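Local coordinates for nitrogenase molybdenum-iron protein beta chain (Clostridium pasteurianum, PDB 4WN9) that forms, with the alpha chain, the molybdenum-iron component of nitrogenase, which reduces dinitrogen to ammonia, and supplies ligands to the shared [8Fe-7S] cluster, at residues V174-V179 / Y198-D203; L264-G269 / P423-K428; G297-L302 / K428-L433. All blocks are in the same frame, centred on the assembly; numbering follows the deposited sequence.

Contact 1. Residues V174-V179 / Y198-D203; sequences VIPGFV and YIMFPD. With PRO (proline), chain K.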
# COMPACT_ATOMS: atom_id res chain seq x y z
N VAL B 174 -28.06 -9.91 -13.84
CA VAL B 174 -27.19 -8.77 -13.51
C VAL B 174 -26.07 -8.66 -14.55
O VAL B 174 -25.33 -9.60 -14.76
CB VAL B 174 -26.67 -8.84 -12.05
CG1 VAL B 174 -26.04 -10.18 -11.74
CG2 VAL B 174 -25.68 -7.73 -11.76
N ILE B 175 -26.01 -7.52 -15.23
CA ILE B 175 -24.93 -7.22 -16.13
C ILE B 175 -23.99 -6.27 -15.38
O ILE B 175 -24.29 -5.09 -15.22
CB ILE B 175 -25.44 -6.56 -17.43
CG1 ILE B 175 -26.42 -7.49 -18.15
CG2 ILE B 175 -24.28 -6.26 -18.38
CD1 ILE B 175 -27.02 -6.88 -19.41
N PRO B 176 -22.86 -6.78 -14.92
CA PRO B 176 -21.95 -6.05 -14.03
C PRO B 176 -21.16 -4.90 -14.66
O PRO B 176 -20.51 -4.12 -13.95
CB PRO B 176 -20.97 -7.14 -13.58
CG PRO B 176 -20.86 -8.04 -14.75
CD PRO B 176 -22.25 -8.05 -15.38
N GLY B 177 -21.16 -4.82 -15.99
CA GLY B 177 -20.41 -3.78 -16.66
C GLY B 177 -18.94 -4.13 -16.75
O GLY B 177 -18.53 -5.28 -16.48
N PHE B 178 -18.15 -3.15 -17.19
CA PHE B 178 -16.72 -3.33 -17.42
C PHE B 178 -15.97 -3.20 -16.09
O PHE B 178 -15.30 -2.18 -15.79
CB PHE B 178 -16.21 -2.34 -18.48
CG PHE B 178 -14.83 -2.66 -18.98
CD1 PHE B 178 -14.61 -3.78 -19.75
CD2 PHE B 178 -13.75 -1.89 -18.59
CE1 PHE B 178 -13.33 -4.10 -20.19
CE2 PHE B 178 -12.46 -2.22 -19.00
CZ PHE B 178 -12.26 -3.32 -19.82
N VAL B 179 -16.11 -4.25 -15.28
CA VAL B 179 -15.44 -4.34 -13.98
C VAL B 179 -14.62 -5.63 -13.88
O VAL B 179 -14.76 -6.55 -14.69
CB VAL B 179 -16.46 -4.32 -12.83
CG1 VAL B 179 -17.25 -3.02 -12.80
CG2 VAL B 179 -17.39 -5.53 -12.93
N TYR B 198 -29.98 -15.44 -9.28
CA TYR B 198 -29.51 -14.49 -10.28
C TYR B 198 -28.72 -15.21 -11.38
O TYR B 198 -28.23 -16.32 -11.21
CB TYR B 198 -28.62 -13.42 -9.59
CG TYR B 198 -27.33 -14.03 -9.13
CD1 TYR B 198 -27.25 -14.69 -7.91
CD2 TYR B 198 -26.21 -14.05 -9.94
CE1 TYR B 198 -26.09 -15.33 -7.52
CE2 TYR B 198 -25.04 -14.67 -9.55
CZ TYR B 198 -24.99 -15.30 -8.34
OH TYR B 198 -23.85 -15.92 -7.95
N ILE B 199 -28.61 -14.55 -12.52
CA ILE B 199 -27.69 -14.98 -13.57
C ILE B 199 -26.84 -13.75 -13.86
O ILE B 199 -27.37 -12.74 -14.29
CB ILE B 199 -28.44 -15.41 -14.86
CG1 ILE B 199 -29.34 -16.62 -14.59
CG2 ILE B 199 -27.46 -15.74 -15.98
CD1 ILE B 199 -30.35 -16.85 -15.70
N MET B 200 -25.53 -13.82 -13.60
CA MET B 200 -24.62 -12.77 -14.02
C MET B 200 -23.97 -13.13 -15.34
O MET B 200 -23.48 -14.24 -15.49
CB MET B 200 -23.50 -12.59 -12.99
CG MET B 200 -22.46 -11.53 -13.34
SD MET B 200 -21.14 -11.35 -12.08
CE MET B 200 -22.03 -10.54 -10.76
N PHE B 201 -23.91 -12.16 -16.25
CA PHE B 201 -23.14 -12.29 -17.50
C PHE B 201 -22.73 -10.91 -17.98
O PHE B 201 -23.47 -9.95 -17.76
CB PHE B 201 -23.96 -13.00 -18.60
CG PHE B 201 -25.01 -12.12 -19.25
CD1 PHE B 201 -26.16 -11.79 -18.58
CD2 PHE B 201 -24.85 -11.66 -20.56
CE1 PHE B 201 -27.12 -11.00 -19.18
CE2 PHE B 201 -25.81 -10.87 -21.16
CZ PHE B 201 -26.95 -10.54 -20.46
N PRO B 202 -21.54 -10.77 -18.57
CA PRO B 202 -20.51 -11.78 -18.58
C PRO B 202 -19.98 -11.91 -17.19
O PRO B 202 -20.20 -11.01 -16.40
CB PRO B 202 -19.42 -11.18 -19.47
CG PRO B 202 -20.08 -10.16 -20.28
CD PRO B 202 -21.22 -9.64 -19.45
N ASP B 203 -19.33 -13.02 -16.87
CA ASP B 203 -18.73 -13.18 -15.58
C ASP B 203 -17.33 -13.75 -15.79
O ASP B 203 -17.19 -14.92 -16.15
CB ASP B 203 -19.62 -14.05 -14.67
CG ASP B 203 -18.94 -14.44 -13.39
OD1 ASP B 203 -17.94 -13.78 -13.02
OD2 ASP B 203 -19.34 -15.44 -12.78
N PRO K . -10.30 -5.29 -15.25
CA PRO K . -10.94 -4.03 -14.99
C PRO K . -11.21 -3.70 -13.54
O PRO K . -10.58 -4.22 -12.60
CB PRO K . -12.20 -4.14 -15.82
CG PRO K . -11.84 -5.06 -16.96
CD PRO K . -10.54 -5.70 -16.64
OXT PRO K . -12.06 -2.86 -13.30
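The shortest polar bond here runs from V174 N to I199 O, at 2.9 Å and an N-H...O angle of 164°. A second, longer bond returns from F201 N to V174 O (3.3 Å). V174 therefore bonds to the residues before and after M200, which is the signature of a parallel bridge. Carbon donors add to this: M200 CA-H and I175 CA-H point at V174 O and F201 O respectively, the latter at 3.5 Å.

V174 and M200 share one face of the sheet. With V174 CG1 held between the backbone N and the carbonyl carbon (chi1 51°), that methyl lies 3.7 Å from M200 CB. Beyond it, the thioether chain runs straight from the backbone before bending at its last torsion. I175 and F201 lie side by side and point the same way, and I175 CG1 comes 3.7 Å from F201 CE1. Past the strand ends the ring of P176 takes over: its CD packs 3.3 Å from F201 O and its CG 3.5 Å from P202 O, a carbonyl that is buried without a hydrogen-bond partner.

Further along, F178 meets a bound proline molecule. The ligand's CG sits over one face of the ring, offset toward the rim and 3.4 Å from F178 CZ, while H146 and F411 make edge-to-face contacts with the same ring.

M200 packs on I187 and K188 of helix 181-194, and both I175 and F201 on V154 of helix 146-161. The geometry is that of a beta-alpha-beta crossover: strand 172-175, helix 181-194 and edge strand 198-200 of a parallel, Rossmann-like sheet.

Contact 2. Residues L264-G269 / P423-K428; sequences LRTPIG and PKVGYK. With PRO (proline), chain K.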
# COMPACT_ATOMS: atom_id res chain seq x y z
N LEU B 264 -28.48 1.09 -12.96
CA LEU B 264 -27.89 1.49 -11.69
C LEU B 264 -26.42 1.88 -11.91
O LEU B 264 -25.78 1.42 -12.85
CB LEU B 264 -27.94 0.33 -10.70
CG LEU B 264 -29.29 -0.18 -10.20
CD1 LEU B 264 -29.11 -1.53 -9.53
CD2 LEU B 264 -29.92 0.81 -9.25
N ARG B 265 -25.90 2.75 -11.06
CA ARG B 265 -24.47 3.08 -11.14
C ARG B 265 -23.65 1.88 -10.74
O ARG B 265 -24.08 1.07 -9.92
CB ARG B 265 -24.12 4.18 -10.16
CG ARG B 265 -24.43 5.54 -10.68
CD ARG B 265 -23.98 6.57 -9.71
NE ARG B 265 -24.19 7.84 -10.35
CZ ARG B 265 -24.27 8.98 -9.72
NH1 ARG B 265 -24.13 9.03 -8.40
NH2 ARG B 265 -24.48 10.09 -10.43
N THR B 266 -22.47 1.75 -11.32
CA THR B 266 -21.51 0.80 -10.82
C THR B 266 -21.50 1.01 -9.31
O THR B 266 -21.40 2.13 -8.86
CB THR B 266 -20.12 1.11 -11.43
OG1 THR B 266 -20.22 1.05 -12.87
CG2 THR B 266 -19.08 0.14 -10.93
N PRO B 267 -21.63 -0.06 -8.52
CA PRO B 267 -21.77 0.22 -7.10
C PRO B 267 -20.43 0.48 -6.39
O PRO B 267 -19.85 -0.42 -5.84
CB PRO B 267 -22.44 -1.05 -6.58
CG PRO B 267 -21.94 -2.12 -7.48
CD PRO B 267 -21.94 -1.46 -8.83
N ILE B 268 -19.97 1.72 -6.39
CA ILE B 268 -18.74 2.09 -5.71
C ILE B 268 -19.07 3.22 -4.78
O ILE B 268 -19.63 4.25 -5.19
CB ILE B 268 -17.66 2.54 -6.69
CG1 ILE B 268 -17.19 1.36 -7.53
CG2 ILE B 268 -16.49 3.20 -5.97
CD1 ILE B 268 -16.42 1.75 -8.77
N GLY B 269 -18.70 3.06 -3.52
CA GLY B 269 -18.99 4.06 -2.54
C GLY B 269 -20.29 3.81 -1.81
O GLY B 269 -20.88 2.75 -1.93
N PRO B 423 -11.86 -6.36 -4.59
CA PRO B 423 -12.91 -5.59 -5.21
C PRO B 423 -12.78 -4.10 -4.93
O PRO B 423 -12.25 -3.70 -3.88
CB PRO B 423 -14.17 -6.16 -4.55
CG PRO B 423 -13.72 -6.49 -3.16
CD PRO B 423 -12.29 -6.98 -3.33
N LYS B 424 -13.27 -3.27 -5.85
CA LYS B 424 -13.52 -1.86 -5.57
C LYS B 424 -15.02 -1.60 -5.33
O LYS B 424 -15.38 -0.55 -4.84
CB LYS B 424 -13.06 -0.99 -6.74
CG LYS B 424 -13.59 -1.38 -8.10
CD LYS B 424 -13.05 -0.47 -9.18
CE LYS B 424 -13.23 -1.05 -10.57
NZ LYS B 424 -12.48 -2.31 -10.73
N VAL B 425 -15.87 -2.56 -5.68
CA VAL B 425 -17.30 -2.38 -5.51
C VAL B 425 -17.79 -2.85 -4.15
O VAL B 425 -17.13 -3.62 -3.46
CB VAL B 425 -18.10 -3.10 -6.62
CG1 VAL B 425 -17.72 -2.55 -7.97
CG2 VAL B 425 -17.90 -4.62 -6.53
N GLY B 426 -18.97 -2.38 -3.76
CA GLY B 426 -19.60 -2.83 -2.53
C GLY B 426 -19.11 -2.07 -1.31
O GLY B 426 -18.26 -1.18 -1.41
N TYR B 427 -19.66 -2.40 -0.15
CA TYR B 427 -19.14 -1.82 1.06
C TYR B 427 -17.71 -2.33 1.32
O TYR B 427 -16.86 -1.57 1.77
CB TYR B 427 -20.07 -2.10 2.22
CG TYR B 427 -21.48 -1.61 1.96
CD1 TYR B 427 -21.74 -0.27 1.74
CD2 TYR B 427 -22.56 -2.49 1.93
CE1 TYR B 427 -23.03 0.19 1.50
CE2 TYR B 427 -23.86 -2.04 1.70
CZ TYR B 427 -24.09 -0.72 1.50
OH TYR B 427 -25.38 -0.28 1.26
N LYS B 428 -17.45 -3.59 0.98
CA LYS B 428 -16.13 -4.19 1.15
C LYS B 428 -15.07 -3.54 0.29
O LYS B 428 -13.98 -3.27 0.78
CB LYS B 428 -16.16 -5.67 0.81
CG LYS B 428 -16.49 -6.55 1.98
CD LYS B 428 -16.21 -8.01 1.65
CE LYS B 428 -16.08 -8.81 2.93
NZ LYS B 428 -16.94 -8.24 4.01
N PRO K . -10.30 -5.29 -15.25
CA PRO K . -10.94 -4.03 -14.99
C PRO K . -11.21 -3.70 -13.54
O PRO K . -10.58 -4.22 -12.60
CB PRO K . -12.20 -4.14 -15.82
CG PRO K . -11.84 -5.06 -16.96
CD PRO K . -10.54 -5.70 -16.64
OXT PRO K . -12.06 -2.86 -13.30
O HOH W 1 -17.16 0.59 -3.35
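P267 O accepts a nearly straight bond from G426 N (3.0 Å, N-H...O angle 162°), joining the P267 turn, an inverse gamma turn, to the chain at G426. The same oxygen also lies 3.2 Å from V425 CA, a bent CA-H...O approach, so two consecutive residues converge on one carbonyl. A water adds a second polar bridge. It accepts from G269 N at 2.9 Å and donates to K424 O at 2.6 Å and to G426 O at 2.8 Å; these three bonds tie the far end of the loop to both sides of V425.

Among the side chains, V425 is the shared partner. The P267 ring lies alongside it, pointing the same way, with CG 4.1 Å from V425 CB. I268 crosses V425 at about a right angle, and their CG1 atoms stand 4.0 Å apart. The delta methyl of I268 meets the aliphatic middle of K424 at CD, leaving the lysine amine to continue past the isoleucine. There the K424 chain, extended up to CE, turns at its last torsion (chi4 -63°) and brings NZ 2.7 Å from OXT of a bound proline molecule. D183 forms a salt bridge with the same amine, so two carboxylates share it, which would be expected to favour its charged form.

The loop follows edge strand 261-264 and leads into helix 270-284, with G269 at that helix's N-cap position and P267 packed on F276. Helix 321-333 touches T266 and I268, while helix 181-194 meets V425 through E186. Y427, just past the bond at G426, reaches between helices 270-284 and 290-305, placing this junction where several helices converge on the sheet edge.

Contact 3. Residues G297-L302 / K428-L433; sequences GQLIDL and KGAIRL. With FE (Fe (III) ion), chain L.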
# COMPACT_ATOMS: atom_id res chain seq x y z
N GLY B 297 -21.92 -0.31 7.95
CA GLY B 297 -21.61 0.39 9.17
C GLY B 297 -20.11 0.44 9.48
O GLY B 297 -19.65 1.41 10.03
N GLN B 298 -19.36 -0.60 9.11
CA GLN B 298 -17.90 -0.56 9.17
C GLN B 298 -17.33 0.51 8.24
O GLN B 298 -16.39 1.23 8.59
CB GLN B 298 -17.29 -1.91 8.84
CG GLN B 298 -17.47 -2.94 9.96
CD GLN B 298 -17.13 -4.34 9.52
OE1 GLN B 298 -17.36 -4.71 8.37
NE2 GLN B 298 -16.59 -5.13 10.43
N LEU B 299 -17.86 0.58 7.04
CA LEU B 299 -17.42 1.62 6.10
C LEU B 299 -17.69 3.02 6.62
O LEU B 299 -16.83 3.88 6.55
CB LEU B 299 -18.08 1.43 4.74
CG LEU B 299 -17.97 2.60 3.78
CD1 LEU B 299 -16.50 2.74 3.35
CD2 LEU B 299 -18.91 2.41 2.59
N ILE B 300 -18.89 3.27 7.13
CA ILE B 300 -19.16 4.59 7.70
C ILE B 300 -18.18 4.90 8.85
O ILE B 300 -17.69 6.02 8.95
CB ILE B 300 -20.62 4.72 8.18
CG1 ILE B 300 -21.57 4.55 7.00
CG2 ILE B 300 -20.85 6.06 8.88
CD1 ILE B 300 -21.28 5.44 5.83
N ASP B 301 -17.92 3.91 9.69
CA ASP B 301 -17.01 4.04 10.84
C ASP B 301 -15.61 4.43 10.35
O ASP B 301 -14.96 5.29 10.91
CB ASP B 301 -16.99 2.70 11.59
CG ASP B 301 -16.23 2.75 12.93
OD1 ASP B 301 -16.79 3.25 13.94
OD2 ASP B 301 -15.07 2.29 12.95
N LEU B 302 -15.17 3.81 9.26
CA LEU B 302 -13.90 4.11 8.65
C LEU B 302 -13.86 5.51 8.03
O LEU B 302 -12.90 6.25 8.19
CB LEU B 302 -13.59 3.05 7.60
CG LEU B 302 -12.25 3.19 6.89
CD1 LEU B 302 -11.14 3.26 7.91
CD2 LEU B 302 -12.00 2.07 5.91
N LYS B 428 -17.45 -3.59 0.98
CA LYS B 428 -16.13 -4.19 1.15
C LYS B 428 -15.07 -3.54 0.29
O LYS B 428 -13.98 -3.27 0.78
CB LYS B 428 -16.16 -5.67 0.81
CG LYS B 428 -16.49 -6.55 1.98
CD LYS B 428 -16.21 -8.01 1.65
CE LYS B 428 -16.08 -8.81 2.93
NZ LYS B 428 -16.94 -8.24 4.01
N GLY B 429 -15.39 -3.34 -0.99
CA GLY B 429 -14.53 -2.58 -1.93
C GLY B 429 -14.29 -1.14 -1.49
O GLY B 429 -13.18 -0.60 -1.62
N ALA B 430 -15.32 -0.52 -0.92
CA ALA B 430 -15.24 0.86 -0.50
C ALA B 430 -14.26 1.00 0.66
O ALA B 430 -13.49 1.94 0.71
CB ALA B 430 -16.61 1.38 -0.11
N ILE B 431 -14.33 0.06 1.59
CA ILE B 431 -13.43 -0.01 2.70
C ILE B 431 -11.99 -0.17 2.19
O ILE B 431 -11.07 0.49 2.66
CB ILE B 431 -13.85 -1.18 3.63
CG1 ILE B 431 -15.04 -0.74 4.48
CG2 ILE B 431 -12.72 -1.64 4.52
CD1 ILE B 431 -15.69 -1.90 5.19
N ARG B 432 -11.80 -1.00 1.18
CA ARG B 432 -10.46 -1.18 0.61
C ARG B 432 -9.93 0.11 -0.01
O ARG B 432 -8.76 0.45 0.17
CB ARG B 432 -10.43 -2.33 -0.39
CG ARG B 432 -10.40 -3.66 0.33
CD ARG B 432 -9.75 -4.76 -0.48
NE ARG B 432 -8.68 -5.39 0.30
CZ ARG B 432 -7.42 -4.98 0.29
NH1 ARG B 432 -6.50 -5.61 1.03
NH2 ARG B 432 -7.06 -3.95 -0.48
N LEU B 433 -10.80 0.82 -0.71
CA LEU B 433 -10.42 2.07 -1.31
C LEU B 433 -10.04 3.12 -0.28
O LEU B 433 -9.02 3.78 -0.45
CB LEU B 433 -11.53 2.62 -2.21
CG LEU B 433 -11.70 1.92 -3.54
CD1 LEU B 433 -13.04 2.37 -4.12
CD2 LEU B 433 -10.58 2.19 -4.52
FE FE L . -13.61 2.87 14.45
O HOH W 2 -14.82 4.19 15.27
O HOH W 3 -12.36 1.23 13.71
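Apolar packing carries this contact, and I431 is its main side chain, set against L299, Q298 and L302. With chi1 at -78°, I431 CG1 lies anti to the carbonyl carbon and reaches L299, standing 3.7 Å from its CB. The delta methyl reaches back to the residue before L299 and meets Q298 CB at 4.0 Å. The other branch, I431 CG2, lies 4.0 Å from L302 CD2, and the same leucine methyl also touches the backbone at I431 O (3.7 Å). L299 turns its two methyls to A430: CD1 and CD2 both approach A430 CB, the latter at 3.7 Å, so the small alanine seats the forked end of the leucine.

The polar groups of helix 297-302 look to other partners. Q298 NE2 donates to D209 O of the second subunit, another copy of this chain. D301 binds an iron(III) ion through OD2 at 2.2 Å. Its other oxygen, OD1, accepts a 2.6 Å hydrogen bond from one of the two waters on the metal and also meets T212 of the second subunit and a basic side chain of another protein chain. D305 of this chain, with E62 and the K61 carbonyl of the second subunit, completes six ligands, making the metal a link between two beta chains.

The two helices run nearly parallel: their segment axes pass 9.2 Å apart at an angle of 19°. Helix 290-305 has V270 of helix 270-284 against L299 and I300, while helix 426-448 also offers Y427 to L299 and V434 to L302. The interface reaches the second subunit through I431, which packs on its Y421, and R432, which meets its counterpart R432. The helix pair thus lies between the chain's interior and the beta-beta junction.

Contacts 1 and 2 both reach the same bound proline molecule; their centres are 13 Å apart, and V179 CG1 touches T266 CG2 at 4.1 Å. Contacts 2 and 3 share K428 and helix 426-448, with centres 11 Å apart. They pack directly, K424 O lying 3.8 Å from L433 CD1 and Y427 CD1 4.0 Å from L299 CD2. Contact 1 stays clear of contact 3, the nearest atoms being about 11 Å apart. The series thus leads from a parallel sheet through the proline site to the iron at the subunit interface, away from the ligands of the [8Fe-7S] cluster.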